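Local coordinates for protein VAL-1 (Chlorella virus, PDB 3IM0) that acts as an alginate lyase of polysaccharide lyase family 14, probably cleaving uronic-acid chains by beta-elimination, and binds beta-D-glucuronic acid, at residues 91-96 with 217-222; 113-118 with 168-173. All blocks are in the same frame, centred on the assembly; numbering follows the deposited sequence.

Contact 1 of 2, residues 91-96 with 217-222; sequences GKHGGT and WNTFFG. With BDP (beta-D-glucopyranuronic acid), chain B.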
ATOM      1  N   GLY A  91      -3.888  -3.325   9.660  1.00  9.85           N
ATOM      2  CA  GLY A  91      -2.605  -3.875   9.183  1.00  8.89           C
ATOM      3  C   GLY A  91      -2.337  -3.284   7.801  1.00  8.94           C
ATOM      4  O   GLY A  91      -3.148  -2.481   7.339  1.00  9.28           O
ATOM      5  N   LYS A  92      -1.240  -3.648   7.155  1.00  8.54           N
ATOM      6  CA  LYS A  92      -0.865  -3.075   5.876  1.00  9.56           C
ATOM      7  C   LYS A  92      -1.211  -3.984   4.701  1.00 10.60           C
ATOM      8  O   LYS A  92      -1.249  -5.207   4.792  1.00  9.52           O
ATOM      9  CB  LYS A  92       0.662  -2.876   5.792  1.00 11.03           C
ATOM     10  CG  LYS A  92       1.201  -1.608   6.451  1.00 11.29           C
ATOM     11  CD  LYS A  92       0.889  -1.586   7.946  1.00 12.04           C
ATOM     12  CE  LYS A  92       1.607  -0.414   8.597  1.00 15.65           C
ATOM     13  NZ  LYS A  92       1.477  -0.463  10.092  1.00 16.16           N
ATOM     14  N   HIS A  93      -1.437  -3.323   3.570  1.00  7.83           N
ATOM     15  CA  HIS A  93      -1.458  -3.955   2.262  1.00  8.51           C
ATOM     16  C   HIS A  93      -0.159  -3.585   1.562  1.00 10.08           C
ATOM     17  O   HIS A  93       0.789  -4.386   1.528  1.00  9.96           O
ATOM     18  CB  HIS A  93      -2.681  -3.519   1.455  1.00  7.75           C
ATOM     19  CG  HIS A  93      -3.933  -4.229   1.858  1.00  7.35           C
ATOM     20  ND1 HIS A  93      -5.104  -4.060   1.166  1.00  8.12           N
ATOM     21  CD2 HIS A  93      -4.191  -5.105   2.852  1.00 10.43           C
ATOM     22  CE1 HIS A  93      -6.067  -4.797   1.702  1.00 11.67           C
ATOM     23  NE2 HIS A  93      -5.538  -5.451   2.747  1.00 10.10           N
ATOM     24  N   GLY A  94      -0.087  -2.369   1.039  1.00  9.06           N
ATOM     25  CA  GLY A  94       1.114  -1.907   0.353  1.00 10.03           C
ATOM     26  C   GLY A  94       0.843  -0.573  -0.329  1.00  9.02           C
ATOM     27  O   GLY A  94      -0.192   0.050  -0.111  1.00  9.95           O
ATOM     28  N   GLY A  95       1.807  -0.149  -1.167  1.00  8.24           N
ATOM     29  CA  GLY A  95       1.582   1.186  -1.731  1.00  9.17           C
ATOM     30  C   GLY A  95       2.803   1.669  -2.482  1.00 11.63           C
ATOM     31  O   GLY A  95       3.687   0.894  -2.853  1.00 11.49           O
ATOM     32  N   THR A  96       2.843   2.979  -2.693  1.00  9.73           N
ATOM     33  CA  THR A  96       3.795   3.601  -3.629  1.00 11.27           C
ATOM     34  C   THR A  96       4.843   4.360  -2.855  1.00 14.18           C
ATOM     35  O   THR A  96       4.511   5.050  -1.887  1.00 14.05           O
ATOM     36  CB  THR A  96       2.985   4.513  -4.576  1.00 10.84           C
ATOM     37  OG1 THR A  96       2.064   3.669  -5.287  1.00 13.50           O
ATOM     38  CG2 THR A  96       3.794   5.174  -5.664  1.00 14.61           C
ATOM     39  N   TRP A 217       4.910  -3.966  -1.849  1.00  8.61           N
ATOM     40  CA  TRP A 217       3.839  -4.738  -1.240  1.00  6.39           C
ATOM     41  C   TRP A 217       4.383  -5.360   0.037  1.00  9.25           C
ATOM     42  O   TRP A 217       5.456  -5.949  -0.007  1.00 10.52           O
ATOM     43  CB  TRP A 217       3.355  -5.853  -2.184  1.00  7.50           C
ATOM     44  CG  TRP A 217       2.227  -6.610  -1.570  1.00 10.00           C
ATOM     45  CD1 TRP A 217       2.254  -7.829  -0.946  1.00  7.36           C
ATOM     46  CD2 TRP A 217       0.865  -6.156  -1.525  1.00  9.99           C
ATOM     47  NE1 TRP A 217       1.016  -8.169  -0.524  1.00  8.56           N
ATOM     48  CE2 TRP A 217       0.134  -7.150  -0.865  1.00 10.37           C
ATOM     49  CE3 TRP A 217       0.227  -4.997  -1.989  1.00  8.83           C
ATOM     50  CZ2 TRP A 217      -1.246  -7.019  -0.652  1.00 12.56           C
ATOM     51  CZ3 TRP A 217      -1.135  -4.860  -1.783  1.00  8.12           C
ATOM     52  CH2 TRP A 217      -1.850  -5.884  -1.115  1.00 11.74           C
ATOM     53  N   ASN A 218       3.643  -5.213   1.148  1.00  7.66           N
ATOM     54  CA  ASN A 218       4.169  -5.854   2.357  1.00  8.56           C
ATOM     55  C   ASN A 218       2.960  -5.945   3.300  1.00  9.65           C
ATOM     56  O   ASN A 218       2.677  -4.956   3.979  1.00 11.21           O
ATOM     57  CB  ASN A 218       5.307  -5.085   2.989  1.00 12.11           C
ATOM     58  CG  ASN A 218       6.010  -5.874   4.087  1.00 12.24           C
ATOM     59  OD1 ASN A 218       5.475  -6.875   4.531  1.00 11.03           O
ATOM     60  ND2 ASN A 218       7.192  -5.424   4.450  1.00 21.80           N
ATOM     61  N   THR A 219       2.316  -7.108   3.295  1.00  7.21           N
ATOM     62  CA  THR A 219       1.043  -7.186   4.054  1.00  7.79           C
ATOM     63  C   THR A 219       1.272  -7.942   5.352  1.00  9.36           C
ATOM     64  O   THR A 219       1.904  -8.976   5.363  1.00  9.51           O
ATOM     65  CB  THR A 219      -0.084  -7.795   3.208  1.00  6.79           C
ATOM     66  OG1 THR A 219      -1.307  -7.853   3.976  1.00  9.00           O
ATOM     67  CG2 THR A 219       0.189  -9.238   2.780  1.00  7.95           C
ATOM     68  N   PHE A 220       0.737  -7.365   6.431  1.00  7.05           N
ATOM     69  CA  PHE A 220       0.933  -7.960   7.739  1.00  7.88           C
ATOM     70  C   PHE A 220       0.015  -7.234   8.729  1.00  9.30           C
ATOM     71  O   PHE A 220      -0.441  -6.119   8.451  1.00  8.15           O
ATOM     72  CB  PHE A 220       2.380  -7.778   8.196  1.00  9.96           C
ATOM     73  CG  PHE A 220       2.883  -6.347   8.202  1.00  9.62           C
ATOM     74  CD1 PHE A 220       3.471  -5.797   7.069  1.00  6.97           C
ATOM     75  CD2 PHE A 220       2.765  -5.519   9.319  1.00  9.70           C
ATOM     76  CE1 PHE A 220       3.968  -4.505   7.049  1.00 10.84           C
ATOM     77  CE2 PHE A 220       3.282  -4.245   9.313  1.00  7.93           C
ATOM     78  CZ  PHE A 220       3.891  -3.696   8.183  1.00  9.57           C
ATOM     79  N   PHE A 221      -0.246  -7.867   9.874  1.00  8.09           N
ATOM     80  CA  PHE A 221      -1.043  -7.214  10.909  1.00 10.22           C
ATOM     81  C   PHE A 221      -0.275  -6.190  11.714  1.00 10.40           C
ATOM     82  O   PHE A 221       0.884  -6.335  12.069  1.00  9.47           O
ATOM     83  CB  PHE A 221      -1.548  -8.300  11.904  1.00  9.64           C
ATOM     84  CG  PHE A 221      -2.823  -8.939  11.446  1.00 10.45           C
ATOM     85  CD1 PHE A 221      -4.027  -8.662  12.085  1.00  7.41           C
ATOM     86  CD2 PHE A 221      -2.847  -9.818  10.353  1.00  8.71           C
ATOM     87  CE1 PHE A 221      -5.231  -9.219  11.677  1.00  8.12           C
ATOM     88  CE2 PHE A 221      -4.055 -10.364   9.970  1.00  8.66           C
ATOM     89  CZ  PHE A 221      -5.250 -10.066  10.575  1.00  9.07           C
ATOM     90  N   GLY A 222      -1.004  -5.095  12.040  1.00  7.77           N
ATOM     91  CA  GLY A 222      -0.496  -4.073  12.925  1.00  8.33           C
ATOM     92  C   GLY A 222       0.577  -3.230  12.254  1.00 13.19           C
ATOM     93  O   GLY A 222       0.443  -3.044  11.030  1.00 14.62           O
TER
HETATM   94  C1  BDP B 301       4.975   1.490   8.996  0.80 14.86           C
HETATM   95  C2  BDP B 301       4.142   0.963  10.171  0.80 34.16           C
HETATM   96  C3  BDP B 301       4.683  -0.261  10.857  0.80 37.31           C
HETATM   97  C4  BDP B 301       5.352  -1.219   9.868  0.80 33.66           C
HETATM   98  C5  BDP B 301       5.973  -0.603   8.652  0.80 34.78           C
HETATM   99  C6  BDP B 301       6.605  -1.571   7.683  0.80 24.35           C
HETATM  100  O2  BDP B 301       3.855   2.135  10.930  0.80 23.91           O
HETATM  101  O3  BDP B 301       3.802  -1.090  11.663  0.80 13.19           O
HETATM  102  O4  BDP B 301       6.287  -2.034  10.574  0.80 25.96           O
HETATM  103  O5  BDP B 301       5.314   0.493   8.063  0.80 27.28           O
HETATM  104  O6A BDP B 301       7.361  -2.464   8.167  0.80 54.84           O
HETATM  105  O6B BDP B 301       6.399  -1.485   6.439  0.80 29.13           O
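The indole of Trp217 carries the carbonyl oxygen of His93 on one face: His93 O stands over its centre, 3.5 Å from Trp217 CD2. The His93 ring runs alongside the indole, pointing the same way, with the planes inclined at 34°; the touch is made by His93 CB, 3.6 Å from Trp217 CH2. Phe220 has one face under the aliphatic stem of Lys92, a CH-pi contact in which Lys92 CB lies toward the rim, and its edge meets the bound sugar, with Phe220 CZ 3.3 Å from BDP C4. With chi1 at 55°, Phe220 CG sits between its own backbone N and carbonyl carbon, which swings the ring under Lys92 CB.

The lysine bends at chi2 (61°) and passes obliquely across the CZ end of the phenyl ring, which its tip then leaves. The amino group reaches Gly222 O, with Lys92 NZ at 2.9 Å and tilted from the carbonyl plane, and also makes a weak hydrogen bond to BDP O3. Between the backbones, Lys92 N bonds to Phe220 O at 2.9 Å and Asn218 N to His93 O at 3.0 Å, while Thr219 OG1 donates to Lys92 O at 2.8 Å in the carbonyl plane. Thr219 OG1 is also bonded to Tyr44, and the His93 nitrogens are held by Trp77 and Tyr81, which limits rotation of the imidazole.

The strand axes approach to 4.6 Å, antiparallel. Gly91 pairs with Phe221 but Gly94 with Trp217: three steps face four, the extra residue lying on 217-221, where Asn218 and Thr219 stand opposite His93, as at a beta bulge. Lys92 and Phe220 face the sugar; Trp217 and His93 pack against Phe235 on strand 231-241 of the other sheet. This division, ligand on one face and aromatic core on the other, fits the binding sheet of a concanavalin-like beta-sandwich lyase.

Contact 2 of 2, residues 113-118 with 168-173; sequences ASNRIM and IEIGTK. With BDP (beta-D-glucopyranuronic acid), chain B.
Asn115 and Thr172 meet through a nearly straight hydrogen bond: Asn115 ND2 donates to Thr172 OG1 at 3.1 Å and 172°, with the hydroxyl in the amide plane. The Asn115 amide reaches across because CG lies trans to the backbone N (chi1 -165°). Ile170 passes across the Asn115 side chain, its CD1 lying 3.4 Å from Asn115 O and against the Arg116 carbonyl carbon. Further along, Ile117 CG1 lies beside Ile170 CB, the two side chains running antiparallel, and comes within 3.8 Å of Ile168 CG2.

On the far side of its strand, Arg116 binds the sugar by three hydrogen bonds: NH2 (2.8 Å) and NH1 (3.0 Å) both reach BDP O5, and NH1 also reaches the carboxylate oxygen BDP O6B at 2.9 Å.

In the next shell, Ser188 is also hydrogen-bonded to Asn115 ND2, giving this buried amide nitrogen a second partner, and Trp77 packs on both Ile117 and Ile168.

No backbone bonds link the segments; their axes come within 7.8 Å of each other at 165°, a face-to-face packing of two sheets. Strand 112-119 runs between 91-99 and 125-130 in one sheet, and strand 166-173 between 72-80 and 186-192 in the other.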
ATOM      1  N   ALA A 113       9.378   9.044   0.759  1.00 11.37           N
ATOM      2  CA  ALA A 113       8.005   9.138   1.260  1.00 12.23           C
ATOM      3  C   ALA A 113       7.238   7.893   0.858  1.00 12.74           C
ATOM      4  O   ALA A 113       7.654   7.162  -0.052  1.00 10.92           O
ATOM      5  CB  ALA A 113       7.373  10.417   0.734  1.00 11.15           C
ATOM      6  N   SER A 114       6.097   7.625   1.526  1.00  9.76           N
ATOM      7  CA  SER A 114       5.304   6.491   1.054  1.00  8.46           C
ATOM      8  C   SER A 114       3.811   6.753   1.206  1.00  9.37           C
ATOM      9  O   SER A 114       3.373   7.476   2.102  1.00 12.88           O
ATOM     10  CB  SER A 114       5.667   5.198   1.790  1.00 15.31           C
ATOM     11  OG  SER A 114       5.385   5.313   3.171  1.00 13.36           O
ATOM     12  N   ASN A 115       3.049   6.144   0.305  1.00  9.00           N
ATOM     13  CA  ASN A 115       1.598   6.257   0.264  1.00  7.70           C
ATOM     14  C   ASN A 115       1.003   4.861   0.221  1.00  9.56           C
ATOM     15  O   ASN A 115       1.043   4.207  -0.826  1.00  9.22           O
ATOM     16  CB  ASN A 115       1.164   7.051  -0.978  1.00 11.60           C
ATOM     17  CG  ASN A 115      -0.286   7.506  -0.861  1.00 13.30           C
ATOM     18  OD1 ASN A 115      -0.835   7.620   0.232  1.00 12.31           O
ATOM     19  ND2 ASN A 115      -0.927   7.771  -1.983  1.00 11.74           N
ATOM     20  N   ARG A 116       0.460   4.371   1.346  1.00 10.88           N
ATOM     21  CA  ARG A 116       0.019   2.981   1.421  1.00  7.99           C
ATOM     22  C   ARG A 116      -1.415   2.838   1.879  1.00 11.16           C
ATOM     23  O   ARG A 116      -2.014   3.714   2.512  1.00 10.49           O
ATOM     24  CB  ARG A 116       0.890   2.238   2.454  1.00  9.09           C
ATOM     25  CG  ARG A 116       2.315   2.010   1.993  1.00 11.30           C
ATOM     26  CD  ARG A 116       3.002   1.122   3.031  1.00 17.17           C
ATOM     27  NE  ARG A 116       3.419   1.940   4.166  1.00 18.73           N
ATOM     28  CZ  ARG A 116       4.023   1.439   5.238  1.00 16.98           C
ATOM     29  NH1 ARG A 116       4.249   0.130   5.305  1.00 12.97           N
ATOM     30  NH2 ARG A 116       4.354   2.315   6.187  1.00 14.62           N
ATOM     31  N   ILE A 117      -1.968   1.677   1.578  1.00  6.83           N
ATOM     32  CA  ILE A 117      -3.259   1.262   2.093  1.00  6.92           C
ATOM     33  C   ILE A 117      -3.056   0.506   3.418  1.00 11.90           C
ATOM     34  O   ILE A 117      -2.229  -0.416   3.415  1.00  9.51           O
ATOM     35  CB  ILE A 117      -3.970   0.335   1.119  1.00  9.12           C
ATOM     36  CG1 ILE A 117      -4.413   1.023  -0.198  1.00 10.13           C
ATOM     37  CG2 ILE A 117      -5.164  -0.368   1.765  1.00 10.13           C
ATOM     38  CD1 ILE A 117      -5.553   2.020   0.018  1.00 12.11           C
ATOM     39  N   MET A 118      -3.780   0.879   4.454  1.00  8.34           N
ATOM     40  CA  MET A 118      -3.910   0.010   5.640  1.00  6.49           C
ATOM     41  C   MET A 118      -5.365  -0.413   5.765  1.00  8.65           C
ATOM     42  O   MET A 118      -6.271   0.397   5.494  1.00  9.33           O
ATOM     43  CB  MET A 118      -3.523   0.699   6.945  1.00  6.48           C
ATOM     44  CG  MET A 118      -2.012   0.725   7.171  1.00  9.01           C
ATOM     45  SD  MET A 118      -1.583   1.340   8.814  1.00 11.62           S
ATOM     46  CE  MET A 118      -2.285   0.055   9.839  1.00 14.80           C
ATOM     47  N   ILE A 168      -9.698  -2.429  -4.359  1.00  7.85           N
ATOM     48  CA  ILE A 168      -8.969  -1.330  -3.742  1.00  9.48           C
ATOM     49  C   ILE A 168      -8.037  -0.662  -4.739  1.00 14.68           C
ATOM     50  O   ILE A 168      -7.423  -1.331  -5.568  1.00 10.29           O
ATOM     51  CB  ILE A 168      -8.148  -1.872  -2.555  1.00  9.29           C
ATOM     52  CG1 ILE A 168      -9.080  -2.430  -1.453  1.00 10.63           C
ATOM     53  CG2 ILE A 168      -7.167  -0.852  -2.020  1.00 11.51           C
ATOM     54  CD1 ILE A 168      -8.297  -3.273  -0.455  1.00 22.58           C
ATOM     55  N   GLU A 169      -7.914   0.657  -4.674  1.00 12.81           N
ATOM     56  CA  GLU A 169      -6.926   1.373  -5.488  1.00 10.48           C
ATOM     57  C   GLU A 169      -6.308   2.481  -4.646  1.00  9.63           C
ATOM     58  O   GLU A 169      -6.965   3.061  -3.788  1.00 10.16           O
ATOM     59  CB  GLU A 169      -7.518   2.033  -6.741  1.00 12.30           C
ATOM     60  CG  GLU A 169      -8.508   1.189  -7.516  1.00 12.44           C
ATOM     61  CD  GLU A 169      -8.854   1.796  -8.875  1.00 13.85           C
ATOM     62  OE1 GLU A 169      -8.148   2.696  -9.350  1.00 16.47           O
ATOM     63  OE2 GLU A 169      -9.886   1.331  -9.429  1.00 18.23           O
ATOM     64  N   ILE A 170      -5.052   2.796  -4.952  1.00 11.03           N
ATOM     65  CA  ILE A 170      -4.398   3.925  -4.315  1.00 10.61           C
ATOM     66  C   ILE A 170      -3.623   4.695  -5.388  1.00 12.99           C
ATOM     67  O   ILE A 170      -2.802   4.149  -6.116  1.00 11.08           O
ATOM     68  CB  ILE A 170      -3.486   3.557  -3.140  1.00  9.39           C
ATOM     69  CG1 ILE A 170      -2.967   4.818  -2.443  1.00 12.50           C
ATOM     70  CG2 ILE A 170      -2.337   2.642  -3.546  1.00 11.76           C
ATOM     71  CD1 ILE A 170      -2.374   4.535  -1.066  1.00 15.22           C
ATOM     72  N   GLY A 171      -3.988   5.980  -5.436  1.00 10.46           N
ATOM     73  CA  GLY A 171      -3.366   6.838  -6.462  1.00 11.20           C
ATOM     74  C   GLY A 171      -2.447   7.835  -5.803  1.00 10.80           C
ATOM     75  O   GLY A 171      -2.689   8.340  -4.677  1.00 10.94           O
ATOM     76  N   THR A 172      -1.329   8.140  -6.447  1.00  9.72           N
ATOM     77  CA  THR A 172      -0.308   9.016  -5.971  1.00  8.74           C
ATOM     78  C   THR A 172       0.092  10.003  -7.069  1.00 11.52           C
ATOM     79  O   THR A 172       0.411   9.557  -8.175  1.00 12.36           O
ATOM     80  CB  THR A 172       0.940   8.237  -5.533  1.00  9.97           C
ATOM     81  OG1 THR A 172       0.538   7.203  -4.615  1.00 14.01           O
ATOM     82  CG2 THR A 172       1.926   9.120  -4.791  1.00 11.57           C
ATOM     83  N   LYS A 173       0.061  11.297  -6.766  1.00 11.44           N
ATOM     84  CA  LYS A 173       0.458  12.269  -7.780  1.00 12.88           C
ATOM     85  C   LYS A 173       1.433  13.254  -7.170  1.00 13.48           C
ATOM     86  O   LYS A 173       1.119  13.966  -6.225  1.00 13.88           O
ATOM     87  CB  LYS A 173      -0.774  13.005  -8.314  1.00 14.26           C
ATOM     88  CG  LYS A 173      -0.382  14.201  -9.182  1.00 15.17           C
ATOM     89  CD  LYS A 173      -1.628  14.768  -9.846  1.00 19.50           C
ATOM     90  CE  LYS A 173      -1.234  16.022 -10.618  1.00 30.79           C
ATOM     91  NZ  LYS A 173      -1.046  15.730 -12.065  1.00 60.51           N
TER
HETATM   92  C1  BDP B 301       4.975   1.490   8.996  0.80 14.86           C
HETATM   93  C2  BDP B 301       4.142   0.963  10.171  0.80 34.16           C
HETATM   94  C3  BDP B 301       4.683  -0.261  10.857  0.80 37.31           C
HETATM   95  C4  BDP B 301       5.352  -1.219   9.868  0.80 33.66           C
HETATM   96  C5  BDP B 301       5.973  -0.603   8.652  0.80 34.78           C
HETATM   97  C6  BDP B 301       6.605  -1.571   7.683  0.80 24.35           C
HETATM   98  O2  BDP B 301       3.855   2.135  10.930  0.80 23.91           O
HETATM   99  O3  BDP B 301       3.802  -1.090  11.663  0.80 13.19           O
HETATM  100  O4  BDP B 301       6.287  -2.034  10.574  0.80 25.96           O
HETATM  101  O5  BDP B 301       5.314   0.493   8.063  0.80 27.28           O
HETATM  102  O6A BDP B 301       7.361  -2.464   8.167  0.80 54.84           O
HETATM  103  O6B BDP B 301       6.399  -1.485   6.439  0.80 29.13           O

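Overall arrangement
The two contacts have centres 11 Å apart and run in different directions in one beta-sandwich. Contact 1 joins neighbours within the seven-stranded sheet, whereas contact 2 spans from that sheet to the other. Strands 91-99 and 112-119 follow each other in the chain and lie side by side, tied by probable backbone bonds from Gly94 O to Ile117 N and from Thr96 O to Asn115 N. In sequence the order is 91-96, 113-118, 168-173, 217-222, so contact 1 encloses contact 2. Both present a basic residue to the same sugar, Lys92 and Arg116, consistent with one uronate-binding surface backed by the interior of the sandwich.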